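Local coordinates for VP5 (Halorubrum pleomorphic virus 2, PDB 6QGI), which is an envelope protein of a pleomorphic virus of haloarchaea and probably fuses the viral membrane with that of the host cell, at residues A122-I127 / D141-L146; S126-V131 / L156-S161. One frame throughout, in Å; residues are numbered along the deposited sequence.

Interaction 1: A122-I127 / D141-L146; sequences AELDSI and DVFLML
F143 meets the helical segment A122-I127 with the far end of its ring: CZ lies 3.8 Å from L124 CD1 and 4.0 Å from I127 CG2. I127 CG2 sits at the ring edge, near the ring plane, whereas L124 CD1 comes in at a slant and also approaches CE1. About 100 Å² is buried between the segments, and the nearest CA atoms, those of I127 and V142, stay 10.0 Å apart, so the gap between the backbones is spanned by side chains, F143 from one side and L124 and I127 from the other.

L124 carries CG anti to its N (chi1 178°), which brings CD1 up to the ring; in I127 the branch anti to N is CG2, the one that touches. Within the helix, E123 O accepts from I127 N and, at 2.8 Å, from S126 OG, both on one face of the carbonyl plane; OG lies 36° out of it (C=O...donor 110°), off any lone pair.

Further out, E123 pairs with R51 in a salt bridge, and L124 also packs on A158 and Y222. The contact lies where helix 91-133 meets helix 37-60 (V44 and T47, against I127) and strands 155-159 and 212-215 (L156 and V213, against F143).

Interaction 2: S126-V131 / L156-S161; sequences SILSTV and LLANPS
L128 supplies every close approach from the helix S126-V131 to the strand residues L156-A158. Its CD1 rests on the strand backbone, 3.6 Å from L156 O and 3.7 Å from A158 N, and its CD2 is 3.7 Å from L156 O. CG lies anti to the carbonyl carbon (chi1 -57°) and the CB bond itself points at the strand; this carries the two methyls onto the strand's main chain, with the A158 methyl slightly farther, CD1 to CB at 3.9 Å. L156 O, beside these methyls, is not left to apolar company alone, because K139 NZ donates a hydrogen bond to it.

The side-chain pair L128 CD2 and L156 CD2 is looser, at 4.4 Å, and L157, partly exposed, turns its CB away from the helix and loses little surface to it. Separately, a tie within the helix runs from T130 OG1 to S126 O, 2.7 Å long.

The axes of helix segment 126-131 and strand segment 156-159 approach to 8.5 Å at 133° between their N-to-C directions, nearer antiparallel than parallel. With L157 and N159 paired through their backbones to E183 and T181, this is helix-on-sheet packing at strand 155-159 of a four-stranded antiparallel sheet.

In the fold
Helix 91-133 arrives first in the chain and supplies one side of both contacts, which share S126 and I127. Beyond the helix end, the loop at D141-L146 returns to A122-I127, closing interaction 1 with 13 residues between its segments. The chain then enters strand 155-159, and L156-S161 meets S126-V131 in interaction 2, closing a span of 24 intervening residues. The closures cross: interaction 1 starts and ends first, while interaction 2 starts within it and ends beyond it. Their centres are 7 Å apart, and F143 joins them directly: its CE2 is 3.5 Å from L128 CD2. Together the contacts tie the last turns of the long helix to the following loop and the four-stranded antiparallel sheet.

Interaction 1: A122-I127 / D141-L146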
ATOM      1  N   ALA A 122       4.987   8.060 -17.488  1.00 19.39           N
ATOM      2  CA  ALA A 122       5.404   7.345 -18.703  1.00 20.14           C
ATOM      3  C   ALA A 122       4.224   6.580 -19.323  1.00 25.14           C
ATOM      4  O   ALA A 122       4.014   6.640 -20.539  1.00 25.28           O
ATOM      5  CB  ALA A 122       6.541   6.386 -18.385  1.00 20.69           C
ATOM      6  N   GLU A 123       3.447   5.884 -18.470  1.00 21.81           N
ATOM      7  CA  GLU A 123       2.251   5.126 -18.842  1.00 21.54           C
ATOM      8  C   GLU A 123       1.170   6.071 -19.349  1.00 26.77           C
ATOM      9  O   GLU A 123       0.487   5.739 -20.321  1.00 27.35           O
ATOM     10  CB  GLU A 123       1.749   4.333 -17.631  1.00 21.80           C
ATOM     11  CG  GLU A 123       0.666   3.321 -17.927  1.00 28.89           C
ATOM     12  CD  GLU A 123       0.172   2.644 -16.669  1.00 46.34           C
ATOM     13  OE1 GLU A 123       0.230   1.396 -16.605  1.00 39.81           O
ATOM     14  OE2 GLU A 123      -0.274   3.360 -15.745  1.00 44.65           O
ATOM     15  N   LEU A 124       1.024   7.251 -18.696  1.00 22.94           N
ATOM     16  CA  LEU A 124       0.068   8.283 -19.088  1.00 23.32           C
ATOM     17  C   LEU A 124       0.430   8.817 -20.468  1.00 29.73           C
ATOM     18  O   LEU A 124      -0.464   9.008 -21.289  1.00 30.15           O
ATOM     19  CB  LEU A 124       0.003   9.428 -18.050  1.00 23.02           C
ATOM     20  CG  LEU A 124      -0.943  10.611 -18.356  1.00 28.19           C
ATOM     21  CD1 LEU A 124      -2.403  10.172 -18.418  1.00 27.97           C
ATOM     22  CD2 LEU A 124      -0.771  11.730 -17.347  1.00 30.40           C
ATOM     23  N   ASP A 125       1.743   9.018 -20.734  1.00 27.33           N
ATOM     24  CA  ASP A 125       2.238   9.509 -22.019  1.00 28.35           C
ATOM     25  C   ASP A 125       1.864   8.547 -23.147  1.00 32.27           C
ATOM     26  O   ASP A 125       1.401   9.004 -24.197  1.00 33.39           O
ATOM     27  CB  ASP A 125       3.755   9.743 -21.977  1.00 30.78           C
ATOM     28  CG  ASP A 125       4.317  10.393 -23.234  1.00 43.86           C
ATOM     29  OD1 ASP A 125       3.739  11.414 -23.691  1.00 45.18           O
ATOM     30  OD2 ASP A 125       5.339   9.889 -23.756  1.00 49.23           O
ATOM     31  N   SER A 126       2.010   7.224 -22.912  1.00 27.61           N
ATOM     32  CA  SER A 126       1.651   6.196 -23.889  1.00 27.77           C
ATOM     33  C   SER A 126       0.121   6.042 -23.997  1.00 31.62           C
ATOM     34  O   SER A 126      -0.350   5.614 -25.047  1.00 32.37           O
ATOM     35  CB  SER A 126       2.330   4.864 -23.587  1.00 31.43           C
ATOM     36  OG  SER A 126       2.097   4.418 -22.263  1.00 42.98           O
ATOM     37  N   ILE A 127      -0.653   6.439 -22.953  1.00 27.01           N
ATOM     38  CA  ILE A 127      -2.124   6.458 -23.012  1.00 26.39           C
ATOM     39  C   ILE A 127      -2.519   7.584 -23.974  1.00 31.95           C
ATOM     40  O   ILE A 127      -3.231   7.334 -24.949  1.00 32.46           O
ATOM     41  CB  ILE A 127      -2.810   6.618 -21.619  1.00 27.99           C
ATOM     42  CG1 ILE A 127      -2.745   5.321 -20.791  1.00 27.41           C
ATOM     43  CG2 ILE A 127      -4.262   7.105 -21.758  1.00 28.15           C
ATOM     44  CD1 ILE A 127      -2.767   5.541 -19.256  1.00 31.31           C
ATOM     45  N   ASP A 141     -12.736  12.474 -24.616  1.00 29.04           N
ATOM     46  CA  ASP A 141     -13.658  11.332 -24.580  1.00 28.11           C
ATOM     47  C   ASP A 141     -13.297  10.350 -23.456  1.00 30.13           C
ATOM     48  O   ASP A 141     -14.136   9.523 -23.076  1.00 29.79           O
ATOM     49  CB  ASP A 141     -13.679  10.603 -25.935  1.00 30.62           C
ATOM     50  CG  ASP A 141     -14.122  11.474 -27.098  1.00 42.75           C
ATOM     51  OD1 ASP A 141     -15.275  11.959 -27.072  1.00 44.16           O
ATOM     52  OD2 ASP A 141     -13.318  11.663 -28.038  1.00 48.49           O
ATOM     53  N   VAL A 142     -12.056  10.440 -22.926  1.00 24.49           N
ATOM     54  CA  VAL A 142     -11.584   9.560 -21.853  1.00 22.75           C
ATOM     55  C   VAL A 142     -11.214  10.373 -20.586  1.00 24.31           C
ATOM     56  O   VAL A 142     -11.314   9.836 -19.482  1.00 22.92           O
ATOM     57  CB  VAL A 142     -10.435   8.604 -22.291  1.00 27.01           C
ATOM     58  CG1 VAL A 142     -10.930   7.581 -23.306  1.00 27.26           C
ATOM     59  CG2 VAL A 142      -9.229   9.360 -22.847  1.00 27.53           C
ATOM     60  N   PHE A 143     -10.815  11.658 -20.748  1.00 19.91           N
ATOM     61  CA  PHE A 143     -10.440  12.559 -19.650  1.00 18.53           C
ATOM     62  C   PHE A 143     -11.449  13.689 -19.461  1.00 21.32           C
ATOM     63  O   PHE A 143     -12.039  14.142 -20.440  1.00 22.14           O
ATOM     64  CB  PHE A 143      -9.040  13.159 -19.875  1.00 20.35           C
ATOM     65  CG  PHE A 143      -7.922  12.149 -19.885  1.00 20.93           C
ATOM     66  CD1 PHE A 143      -7.421  11.629 -18.697  1.00 22.87           C
ATOM     67  CD2 PHE A 143      -7.354  11.731 -21.081  1.00 23.45           C
ATOM     68  CE1 PHE A 143      -6.380  10.697 -18.709  1.00 23.11           C
ATOM     69  CE2 PHE A 143      -6.331  10.779 -21.093  1.00 25.33           C
ATOM     70  CZ  PHE A 143      -5.848  10.272 -19.909  1.00 22.41           C
ATOM     71  N   LEU A 144     -11.635  14.156 -18.201  1.00 16.81           N
ATOM     72  CA  LEU A 144     -12.555  15.252 -17.859  1.00 16.62           C
ATOM     73  C   LEU A 144     -12.147  16.544 -18.585  1.00 22.08           C
ATOM     74  O   LEU A 144     -13.003  17.220 -19.153  1.00 22.29           O
ATOM     75  CB  LEU A 144     -12.606  15.470 -16.337  1.00 15.72           C
ATOM     76  CG  LEU A 144     -13.607  16.507 -15.814  1.00 20.59           C
ATOM     77  CD1 LEU A 144     -15.034  16.002 -15.893  1.00 20.37           C
ATOM     78  CD2 LEU A 144     -13.283  16.904 -14.399  1.00 21.99           C
ATOM     79  N   MET A 145     -10.830  16.854 -18.583  1.00 19.81           N
ATOM     80  CA  MET A 145     -10.187  17.992 -19.258  1.00 20.87           C
ATOM     81  C   MET A 145     -10.702  19.326 -18.733  1.00 26.45           C
ATOM     82  O   MET A 145     -10.724  20.315 -19.467  1.00 27.14           O
ATOM     83  CB  MET A 145     -10.359  17.910 -20.794  1.00 23.93           C
ATOM     84  CG  MET A 145      -9.844  16.615 -21.401  1.00 26.89           C
ATOM     85  SD  MET A 145      -8.049  16.500 -21.398  1.00 30.91           S
ATOM     86  CE  MET A 145      -7.669  17.452 -22.867  1.00 29.32           C
ATOM     87  N   LEU A 146     -11.089  19.355 -17.452  1.00 23.50           N
ATOM     88  CA  LEU A 146     -11.587  20.559 -16.798  1.00 24.50           C
ATOM     89  C   LEU A 146     -10.604  21.073 -15.767  1.00 29.91           C
ATOM     90  O   LEU A 146      -9.791  20.306 -15.244  1.00 29.12           O
ATOM     91  CB  LEU A 146     -12.947  20.309 -16.114  1.00 23.90           C
ATOM     92  CG  LEU A 146     -14.175  20.081 -16.985  1.00 28.29           C
ATOM     93  CD1 LEU A 146     -15.399  19.901 -16.123  1.00 27.92           C
ATOM     94  CD2 LEU A 146     -14.402  21.226 -17.955  1.00 31.53           C
TER

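Interaction 2: S126-V131 / L156-S161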
ATOM      1  N   SER A 126       2.010   7.224 -22.912  1.00 27.61           N
ATOM      2  CA  SER A 126       1.651   6.196 -23.889  1.00 27.77           C
ATOM      3  C   SER A 126       0.121   6.042 -23.997  1.00 31.62           C
ATOM      4  O   SER A 126      -0.350   5.614 -25.047  1.00 32.37           O
ATOM      5  CB  SER A 126       2.330   4.864 -23.587  1.00 31.43           C
ATOM      6  OG  SER A 126       2.097   4.418 -22.263  1.00 42.98           O
ATOM      7  N   ILE A 127      -0.653   6.439 -22.953  1.00 27.01           N
ATOM      8  CA  ILE A 127      -2.124   6.458 -23.012  1.00 26.39           C
ATOM      9  C   ILE A 127      -2.519   7.584 -23.974  1.00 31.95           C
ATOM     10  O   ILE A 127      -3.231   7.334 -24.949  1.00 32.46           O
ATOM     11  CB  ILE A 127      -2.810   6.618 -21.619  1.00 27.99           C
ATOM     12  CG1 ILE A 127      -2.745   5.321 -20.791  1.00 27.41           C
ATOM     13  CG2 ILE A 127      -4.262   7.105 -21.758  1.00 28.15           C
ATOM     14  CD1 ILE A 127      -2.767   5.541 -19.256  1.00 31.31           C
ATOM     15  N   LEU A 128      -2.001   8.813 -23.719  1.00 28.39           N
ATOM     16  CA  LEU A 128      -2.253  10.018 -24.517  1.00 28.73           C
ATOM     17  C   LEU A 128      -1.800   9.834 -25.978  1.00 33.23           C
ATOM     18  O   LEU A 128      -2.365  10.476 -26.858  1.00 34.32           O
ATOM     19  CB  LEU A 128      -1.583  11.264 -23.896  1.00 28.65           C
ATOM     20  CG  LEU A 128      -1.956  11.632 -22.450  1.00 31.56           C
ATOM     21  CD1 LEU A 128      -0.958  12.600 -21.865  1.00 32.04           C
ATOM     22  CD2 LEU A 128      -3.341  12.208 -22.350  1.00 33.21           C
ATOM     23  N   SER A 129      -0.809   8.949 -26.235  1.00 28.90           N
ATOM     24  CA  SER A 129      -0.350   8.624 -27.587  1.00 29.32           C
ATOM     25  C   SER A 129      -1.415   7.779 -28.276  1.00 31.20           C
ATOM     26  O   SER A 129      -1.889   8.149 -29.350  1.00 32.08           O
ATOM     27  CB  SER A 129       0.988   7.887 -27.554  1.00 33.65           C
ATOM     28  OG  SER A 129       2.034   8.702 -27.054  1.00 44.06           O
ATOM     29  N   THR A 130      -1.835   6.683 -27.615  1.00 25.13           N
ATOM     30  CA  THR A 130      -2.864   5.741 -28.070  1.00 24.30           C
ATOM     31  C   THR A 130      -4.219   6.452 -28.274  1.00 27.40           C
ATOM     32  O   THR A 130      -4.948   6.108 -29.207  1.00 28.40           O
ATOM     33  CB  THR A 130      -2.992   4.578 -27.066  1.00 29.22           C
ATOM     34  OG1 THR A 130      -1.707   4.024 -26.808  1.00 25.91           O
ATOM     35  CG2 THR A 130      -3.880   3.477 -27.565  1.00 30.80           C
ATOM     36  N   VAL A 131      -4.546   7.438 -27.417  1.00 22.06           N
ATOM     37  CA  VAL A 131      -5.805   8.187 -27.496  1.00 21.90           C
ATOM     38  C   VAL A 131      -5.771   9.108 -28.738  1.00 27.88           C
ATOM     39  O   VAL A 131      -6.641   8.971 -29.597  1.00 28.33           O
ATOM     40  CB  VAL A 131      -6.134   8.944 -26.173  1.00 24.61           C
ATOM     41  CG1 VAL A 131      -7.327   9.869 -26.343  1.00 24.66           C
ATOM     42  CG2 VAL A 131      -6.397   7.963 -25.028  1.00 22.87           C
ATOM     43  N   LEU A 156      -3.829  18.246 -22.080  1.00 24.83           N
ATOM     44  CA  LEU A 156      -3.325  17.440 -20.973  1.00 23.56           C
ATOM     45  C   LEU A 156      -2.171  16.629 -21.539  1.00 28.12           C
ATOM     46  O   LEU A 156      -2.378  15.825 -22.450  1.00 27.88           O
ATOM     47  CB  LEU A 156      -4.439  16.554 -20.368  1.00 22.46           C
ATOM     48  CG  LEU A 156      -4.035  15.439 -19.388  1.00 25.72           C
ATOM     49  CD1 LEU A 156      -3.510  15.999 -18.072  1.00 25.57           C
ATOM     50  CD2 LEU A 156      -5.193  14.510 -19.131  1.00 26.36           C
ATOM     51  N   LEU A 157      -0.945  16.908 -21.067  1.00 25.14           N
ATOM     52  CA  LEU A 157       0.268  16.260 -21.562  1.00 25.19           C
ATOM     53  C   LEU A 157       1.079  15.608 -20.437  1.00 28.42           C
ATOM     54  O   LEU A 157       0.939  15.965 -19.269  1.00 27.04           O
ATOM     55  CB  LEU A 157       1.137  17.273 -22.332  1.00 26.79           C
ATOM     56  CG  LEU A 157       0.502  17.912 -23.584  1.00 33.27           C
ATOM     57  CD1 LEU A 157       1.302  19.095 -24.061  1.00 34.97           C
ATOM     58  CD2 LEU A 157       0.311  16.898 -24.708  1.00 36.37           C
ATOM     59  N   ALA A 158       1.900  14.620 -20.798  1.00 25.31           N
ATOM     60  CA  ALA A 158       2.761  13.896 -19.872  1.00 24.39           C
ATOM     61  C   ALA A 158       4.175  13.866 -20.424  1.00 29.45           C
ATOM     62  O   ALA A 158       4.393  13.434 -21.558  1.00 29.56           O
ATOM     63  CB  ALA A 158       2.234  12.491 -19.642  1.00 24.13           C
ATOM     64  N   ASN A 159       5.123  14.398 -19.644  1.00 26.87           N
ATOM     65  CA  ASN A 159       6.530  14.476 -20.026  1.00 27.50           C
ATOM     66  C   ASN A 159       7.325  13.469 -19.190  1.00 30.84           C
ATOM     67  O   ASN A 159       7.612  13.757 -18.028  1.00 29.67           O
ATOM     68  CB  ASN A 159       7.041  15.901 -19.848  1.00 26.78           C
ATOM     69  CG  ASN A 159       6.117  16.925 -20.434  1.00 40.56           C
ATOM     70  OD1 ASN A 159       6.084  17.147 -21.646  1.00 37.96           O
ATOM     71  ND2 ASN A 159       5.345  17.569 -19.582  1.00 30.33           N
ATOM     72  N   PRO A 160       7.627  12.257 -19.727  1.00 27.84           N
ATOM     73  CA  PRO A 160       8.346  11.250 -18.921  1.00 26.98           C
ATOM     74  C   PRO A 160       9.776  11.657 -18.583  1.00 31.49           C
ATOM     75  O   PRO A 160      10.354  12.483 -19.289  1.00 31.71           O
ATOM     76  CB  PRO A 160       8.345   9.998 -19.815  1.00 28.52           C
ATOM     77  CG  PRO A 160       7.354  10.259 -20.876  1.00 33.32           C
ATOM     78  CD  PRO A 160       7.335  11.739 -21.077  1.00 29.77           C
ATOM     79  N   SER A 161      10.351  11.062 -17.512  1.00 27.62           N
ATOM     80  CA  SER A 161      11.731  11.319 -17.087  1.00 27.63           C
ATOM     81  C   SER A 161      12.669  11.241 -18.295  1.00 31.41           C
ATOM     82  O   SER A 161      12.546  10.335 -19.125  1.00 30.40           O
ATOM     83  CB  SER A 161      12.159  10.342 -15.996  1.00 30.51           C
ATOM     84  OG  SER A 161      12.129   8.992 -16.428  1.00 41.73           O
TER